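Side-chain contacts in N-acetylmuramoyl-L-alanine amidase AmiD (Escherichia coli, PDB 3D2Y), which cleaves the amide link between N-acetylmuramoyl residues and the L-amino acid of the attached peptide in cell-wall glycopeptides, using one zinc ion per subunit: residues A178-Q183 against Q248-A253; A193-V198 against H233-L238. One frame throughout, in Å; residues are numbered along the deposited sequence.

Interaction 1 of 2, residues A178-Q183 against Q248-A253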
loop_
_atom_site.group_PDB
_atom_site.type_symbol
_atom_site.label_atom_id
_atom_site.label_comp_id
_atom_site.label_asym_id
_atom_site.label_seq_id
_atom_site.Cartn_x
_atom_site.Cartn_y
_atom_site.Cartn_z
ATOM N N ALA A 178 -4.445 -7.812 -1.448
ATOM C CA ALA A 178 -5.793 -8.269 -1.030
ATOM C C ALA A 178 -6.848 -7.972 -2.096
ATOM O O ALA A 178 -6.838 -6.927 -2.755
ATOM C CB ALA A 178 -6.190 -7.555 0.281
ATOM N N TRP A 179 -7.759 -8.904 -2.293
ATOM C CA TRP A 179 -8.940 -8.618 -3.137
ATOM C C TRP A 179 -10.065 -9.506 -2.638
ATOM O O TRP A 179 -9.800 -10.664 -2.314
ATOM C CB TRP A 179 -8.635 -8.870 -4.613
ATOM C CG TRP A 179 -9.589 -8.183 -5.538
ATOM C CD1 TRP A 179 -10.672 -8.752 -6.181
ATOM C CD2 TRP A 179 -9.590 -6.792 -5.901
ATOM N NE1 TRP A 179 -11.322 -7.796 -6.947
ATOM C CE2 TRP A 179 -10.692 -6.587 -6.771
ATOM C CE3 TRP A 179 -8.771 -5.695 -5.570
ATOM C CZ2 TRP A 179 -10.982 -5.325 -7.346
ATOM C CZ3 TRP A 179 -9.081 -4.445 -6.114
ATOM C CH2 TRP A 179 -10.177 -4.273 -6.986
ATOM N N PRO A 180 -11.308 -8.963 -2.567
ATOM C CA PRO A 180 -12.468 -9.702 -2.086
ATOM C C PRO A 180 -12.938 -10.776 -3.088
ATOM O O PRO A 180 -12.772 -10.612 -4.312
ATOM C CB PRO A 180 -13.524 -8.605 -1.918
ATOM C CG PRO A 180 -13.165 -7.586 -2.906
ATOM C CD PRO A 180 -11.671 -7.589 -2.969
ATOM N N ASP A 181 -13.489 -11.875 -2.564
ATOM C CA ASP A 181 -14.095 -12.881 -3.433
ATOM C C ASP A 181 -15.418 -12.331 -3.946
ATOM O O ASP A 181 -16.283 -11.927 -3.153
ATOM C CB ASP A 181 -14.286 -14.208 -2.689
ATOM C CG ASP A 181 -12.954 -14.869 -2.305
ATOM O OD1 ASP A 181 -11.890 -14.507 -2.871
ATOM O OD2 ASP A 181 -12.973 -15.757 -1.417
ATOM N N ALA A 182 -15.562 -12.311 -5.272
ATOM C CA ALA A 182 -16.703 -11.696 -5.963
ATOM C C ALA A 182 -18.063 -12.230 -5.508
ATOM O O ALA A 182 -19.009 -11.457 -5.348
ATOM C CB ALA A 182 -16.545 -11.845 -7.458
ATOM N N GLN A 183 -18.150 -13.539 -5.281
ATOM C CA GLN A 183 -19.394 -14.145 -4.777
ATOM C C GLN A 183 -19.729 -13.646 -3.362
ATOM O O GLN A 183 -20.900 -13.474 -3.015
ATOM C CB GLN A 183 -19.319 -15.683 -4.799
ATOM C CG GLN A 183 -19.091 -16.281 -6.180
ATOM C CD GLN A 183 -20.357 -16.333 -7.025
ATOM O OE1 GLN A 183 -21.250 -17.150 -6.777
ATOM N NE2 GLN A 183 -20.431 -15.473 -8.040
ATOM N N GLN A 248 -19.548 -0.834 1.098
ATOM C CA GLN A 248 -19.751 -1.596 2.301
ATOM C C GLN A 248 -19.543 -3.112 2.086
ATOM O O GLN A 248 -18.880 -3.759 2.896
ATOM C CB GLN A 248 -21.151 -1.336 2.869
ATOM C CG GLN A 248 -21.437 -2.162 4.097
ATOM C CD GLN A 248 -22.842 -2.008 4.646
ATOM O OE1 GLN A 248 -23.829 -2.015 3.906
ATOM N NE2 GLN A 248 -22.934 -1.904 5.975
ATOM N N ALA A 249 -20.118 -3.677 1.022
ATOM C CA ALA A 249 -20.024 -5.124 0.753
ATOM C C ALA A 249 -18.579 -5.562 0.524
ATOM O O ALA A 249 -18.162 -6.639 0.967
ATOM C CB ALA A 249 -20.875 -5.512 -0.433
ATOM N N ILE A 250 -17.817 -4.706 -0.142
ATOM C CA ILE A 250 -16.395 -4.957 -0.398
ATOM C C ILE A 250 -15.627 -5.002 0.911
ATOM O O ILE A 250 -14.850 -5.954 1.151
ATOM C CB ILE A 250 -15.843 -3.913 -1.399
ATOM C CG1 ILE A 250 -16.430 -4.212 -2.807
ATOM C CG2 ILE A 250 -14.300 -3.906 -1.417
ATOM C CD1 ILE A 250 -16.166 -3.088 -3.832
ATOM N N ALA A 251 -15.877 -4.000 1.766
ATOM C CA ALA A 251 -15.276 -3.906 3.093
ATOM C C ALA A 251 -15.625 -5.144 3.906
ATOM O O ALA A 251 -14.749 -5.714 4.552
ATOM C CB ALA A 251 -15.768 -2.642 3.818
ATOM N N GLU A 252 -16.901 -5.551 3.867
ATOM C CA GLU A 252 -17.381 -6.739 4.574
ATOM C C GLU A 252 -16.724 -8.022 4.100
ATOM O O GLU A 252 -16.358 -8.880 4.935
ATOM C CB GLU A 252 -18.913 -6.846 4.505
ATOM C CG GLU A 252 -19.632 -5.802 5.394
ATOM C CD GLU A 252 -21.163 -5.830 5.286
ATOM O OE1 GLU A 252 -21.696 -5.773 4.153
ATOM O OE2 GLU A 252 -21.831 -5.931 6.350
ATOM N N ALA A 253 -16.584 -8.153 2.773
ATOM C CA ALA A 253 -15.903 -9.305 2.165
ATOM C C ALA A 253 -14.380 -9.318 2.426
ATOM O O ALA A 253 -13.807 -10.390 2.714
ATOM C CB ALA A 253 -16.192 -9.394 0.692
HETATM O O HOH W 1 -14.037 -12.278 0.344
#

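Interaction 2 of 2, residues A193-V198 against H233-L238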
loop_
_atom_site.group_PDB
_atom_site.type_symbol
_atom_site.label_atom_id
_atom_site.label_comp_id
_atom_site.label_asym_id
_atom_site.label_seq_id
_atom_site.Cartn_x
_atom_site.Cartn_y
_atom_site.Cartn_z
ATOM N N ALA A 193 -28.916 -2.314 -4.919
ATOM C CA ALA A 193 -28.176 -1.769 -6.054
ATOM C C ALA A 193 -26.802 -1.285 -5.526
ATOM O O ALA A 193 -26.715 -0.789 -4.388
ATOM C CB ALA A 193 -28.919 -0.615 -6.691
ATOM N N PRO A 194 -25.731 -1.415 -6.343
ATOM C CA PRO A 194 -24.408 -1.059 -5.816
ATOM C C PRO A 194 -24.327 0.338 -5.160
ATOM O O PRO A 194 -23.696 0.490 -4.098
ATOM C CB PRO A 194 -23.499 -1.140 -7.056
ATOM C CG PRO A 194 -24.191 -2.088 -7.977
ATOM C CD PRO A 194 -25.664 -1.867 -7.750
ATOM N N HIS A 195 -24.947 1.331 -5.793
ATOM C CA HIS A 195 -24.904 2.717 -5.312
ATOM C C HIS A 195 -26.010 3.108 -4.310
ATOM O O HIS A 195 -26.205 4.293 -4.045
ATOM C CB HIS A 195 -24.893 3.699 -6.486
ATOM C CG HIS A 195 -23.775 3.475 -7.459
ATOM N ND1 HIS A 195 -22.522 3.039 -7.078
ATOM C CD2 HIS A 195 -23.725 3.634 -8.801
ATOM C CE1 HIS A 195 -21.749 2.938 -8.147
ATOM N NE2 HIS A 195 -22.455 3.290 -9.205
ATOM N N THR A 196 -26.719 2.126 -3.752
ATOM C CA THR A 196 -27.682 2.390 -2.684
ATOM C C THR A 196 -26.922 3.037 -1.513
ATOM O O THR A 196 -25.944 2.458 -1.045
ATOM C CB THR A 196 -28.371 1.080 -2.209
ATOM O OG1 THR A 196 -29.032 0.449 -3.315
ATOM C CG2 THR A 196 -29.386 1.350 -1.084
ATOM N N PRO A 197 -27.358 4.237 -1.058
ATOM C CA PRO A 197 -26.722 4.947 0.069
ATOM C C PRO A 197 -26.758 4.146 1.362
ATOM O O PRO A 197 -27.806 3.608 1.734
ATOM C CB PRO A 197 -27.577 6.210 0.221
ATOM C CG PRO A 197 -28.195 6.413 -1.115
ATOM C CD PRO A 197 -28.491 5.014 -1.603
ATOM N N VAL A 198 -25.607 4.064 2.034
ATOM C CA VAL A 198 -25.464 3.344 3.286
ATOM C C VAL A 198 -25.055 4.317 4.395
ATOM O O VAL A 198 -24.510 5.379 4.130
ATOM C CB VAL A 198 -24.433 2.184 3.098
ATOM C CG1 VAL A 198 -23.592 1.931 4.342
ATOM C CG2 VAL A 198 -25.133 0.926 2.633
ATOM N N HIS A 233 -8.617 2.228 -4.054
ATOM C CA HIS A 233 -7.944 0.926 -4.020
ATOM C C HIS A 233 -8.904 -0.215 -4.473
ATOM O O HIS A 233 -8.538 -1.063 -5.305
ATOM C CB HIS A 233 -7.385 0.715 -2.593
ATOM C CG HIS A 233 -6.477 -0.474 -2.428
ATOM N ND1 HIS A 233 -5.481 -0.518 -1.468
ATOM C CD2 HIS A 233 -6.455 -1.679 -3.050
ATOM C CE1 HIS A 233 -4.877 -1.696 -1.523
ATOM N NE2 HIS A 233 -5.464 -2.420 -2.462
ATOM N N PHE A 234 -10.127 -0.229 -3.942
ATOM C CA PHE A 234 -10.973 -1.411 -3.987
ATOM C C PHE A 234 -12.274 -1.237 -4.761
ATOM O O PHE A 234 -12.953 -2.234 -5.028
ATOM C CB PHE A 234 -11.284 -1.934 -2.568
ATOM C CG PHE A 234 -10.095 -2.433 -1.820
ATOM C CD1 PHE A 234 -9.579 -3.706 -2.106
ATOM C CD2 PHE A 234 -9.513 -1.665 -0.800
ATOM C CE1 PHE A 234 -8.497 -4.205 -1.420
ATOM C CE2 PHE A 234 -8.389 -2.175 -0.108
ATOM C CZ PHE A 234 -7.905 -3.462 -0.413
ATOM N N ARG A 235 -12.602 -0.000 -5.176
ATOM C CA ARG A 235 -13.824 0.248 -5.973
ATOM C C ARG A 235 -13.597 1.497 -6.833
ATOM O O ARG A 235 -14.247 2.525 -6.652
ATOM C CB ARG A 235 -15.068 0.396 -5.081
ATOM C CG ARG A 235 -16.403 -0.022 -5.757
ATOM C CD ARG A 235 -16.968 1.024 -6.731
ATOM N NE ARG A 235 -17.212 2.293 -6.047
ATOM C CZ ARG A 235 -18.354 2.626 -5.447
ATOM N NH1 ARG A 235 -18.460 3.801 -4.847
ATOM N NH2 ARG A 235 -19.393 1.804 -5.460
ATOM N N PRO A 236 -12.609 1.423 -7.727
ATOM C CA PRO A 236 -12.146 2.598 -8.443
ATOM C C PRO A 236 -13.064 3.157 -9.507
ATOM O O PRO A 236 -12.798 4.228 -10.021
ATOM C CB PRO A 236 -10.835 2.134 -9.061
ATOM C CG PRO A 236 -10.933 0.671 -9.137
ATOM C CD PRO A 236 -11.798 0.231 -8.026
ATOM N N THR A 237 -14.142 2.458 -9.829
ATOM C CA THR A 237 -15.156 3.026 -10.727
ATOM C C THR A 237 -15.853 4.277 -10.173
ATOM O O THR A 237 -16.287 5.141 -10.957
ATOM C CB THR A 237 -16.223 1.973 -11.128
ATOM O OG1 THR A 237 -16.916 1.488 -9.958
ATOM C CG2 THR A 237 -15.543 0.819 -11.878
ATOM N N LEU A 238 -15.961 4.379 -8.849
ATOM C CA LEU A 238 -16.458 5.602 -8.223
ATOM C C LEU A 238 -15.845 5.765 -6.858
ATOM O O LEU A 238 -16.047 4.916 -5.988
ATOM C CB LEU A 238 -17.987 5.627 -8.121
ATOM C CG LEU A 238 -18.623 6.892 -7.501
ATOM C CD1 LEU A 238 -18.439 8.110 -8.406
ATOM C CD2 LEU A 238 -20.084 6.680 -7.225
#

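Interaction 1 of 2, residues A178-Q183 against Q248-A253
Pro180 against Ile250 and Ala253 is a small, buried apolar contact, made where the chain running into helix 182-189 passes the flank of the last helix, 245-258. The two segments bury 134 Å² together, and the proline ring supplies all the touching atoms on its side. Its CB meets the methyl of Ala253, CB to CB 3.8 Å, while CG reaches the branch methyl CG2 of Ile250 at 4.1 Å. In Ile250, CG2 stands anti to the backbone N (chi1, measured to CG1, -71°), the position from which it faces the proline. A third atom of the same ring, CD, sits 3.4 Å above one face of the Trp179 ring, toward its rim, so the proline is packed between an indole and a helix. Beside this apolar patch a water joins the backbones: it accepts from Asp181 N at 3.0 Å and donates to Ala253 O at 3.0 Å. Lys257, one turn further along the helix, adds a salt bridge to Asp181 OD1 and a hydrogen bond to Trp179 O. Val185 of helix 182-189 touches both Pro180 and Ala253, Leu254 of helix 245-258 also packs on the proline, and Trp179 reaches across to helix 168-173.

Interaction 2 of 2, residues A193-V198 against H233-L238
Arg235 reaches from the end of helix 220-234 to the edge of the His195 ring. CB points at the segment 193-198, and CB and CG lie against Ile250 of the neighbouring helix. Bends at chi2 and chi3 (-78° and -59°) turn the chain aside toward Leu238 while it goes on toward His195, so that NE and NH1 meet Leu238 O. Both donate to it, NE at 2.9 Å on a lone pair in the carbonyl plane, NH1 from above. NH2 ends near the plane of the His195 ring, 3.7 Å from its ND1, with ring and guanidinium planes 79° apart. Leu238 CD2 lies over one ring face, 4.2 Å from CE1, and Pro194 CB over the other. Asp244 OD2 is shared, taking a salt bridge from NH2 and a hydrogen bond with His195 ND1; Glu246 is a second acidic mate for NH2. A methionine in place of Arg235 would probably leave Leu238 O without its side-chain donors, and Glu246 and Asp244 without the guanidinium that pairs with them. Arg235 to Leu238 form a type I beta turn just beyond a helix end, its backbone bond weak and its last carbonyl held by its first side chain.

Interactions 1 and 2 are two points on one helical bundle, their centres 12 Å apart, and both lie away from the zinc site. Helix 245-258 ties them together: Ile250, part of interaction 1, sets its CD1 3.5 Å from Phe234 O of interaction 2. A second join runs through Trp179 CZ3, 3.5 Å from His233 O, and a third through Gln248 OE1, 3.5 Å from Val198 CG2. Along the chain, 193-198 with 233-238 is nested within the loop closed by 178-183 with 248-253. His233, whose ND1 is hydrogen-bonded to Asp153 and whose ring stacks on Trp168, connects this bundle to the part of the chain bearing the zinc ligand His151.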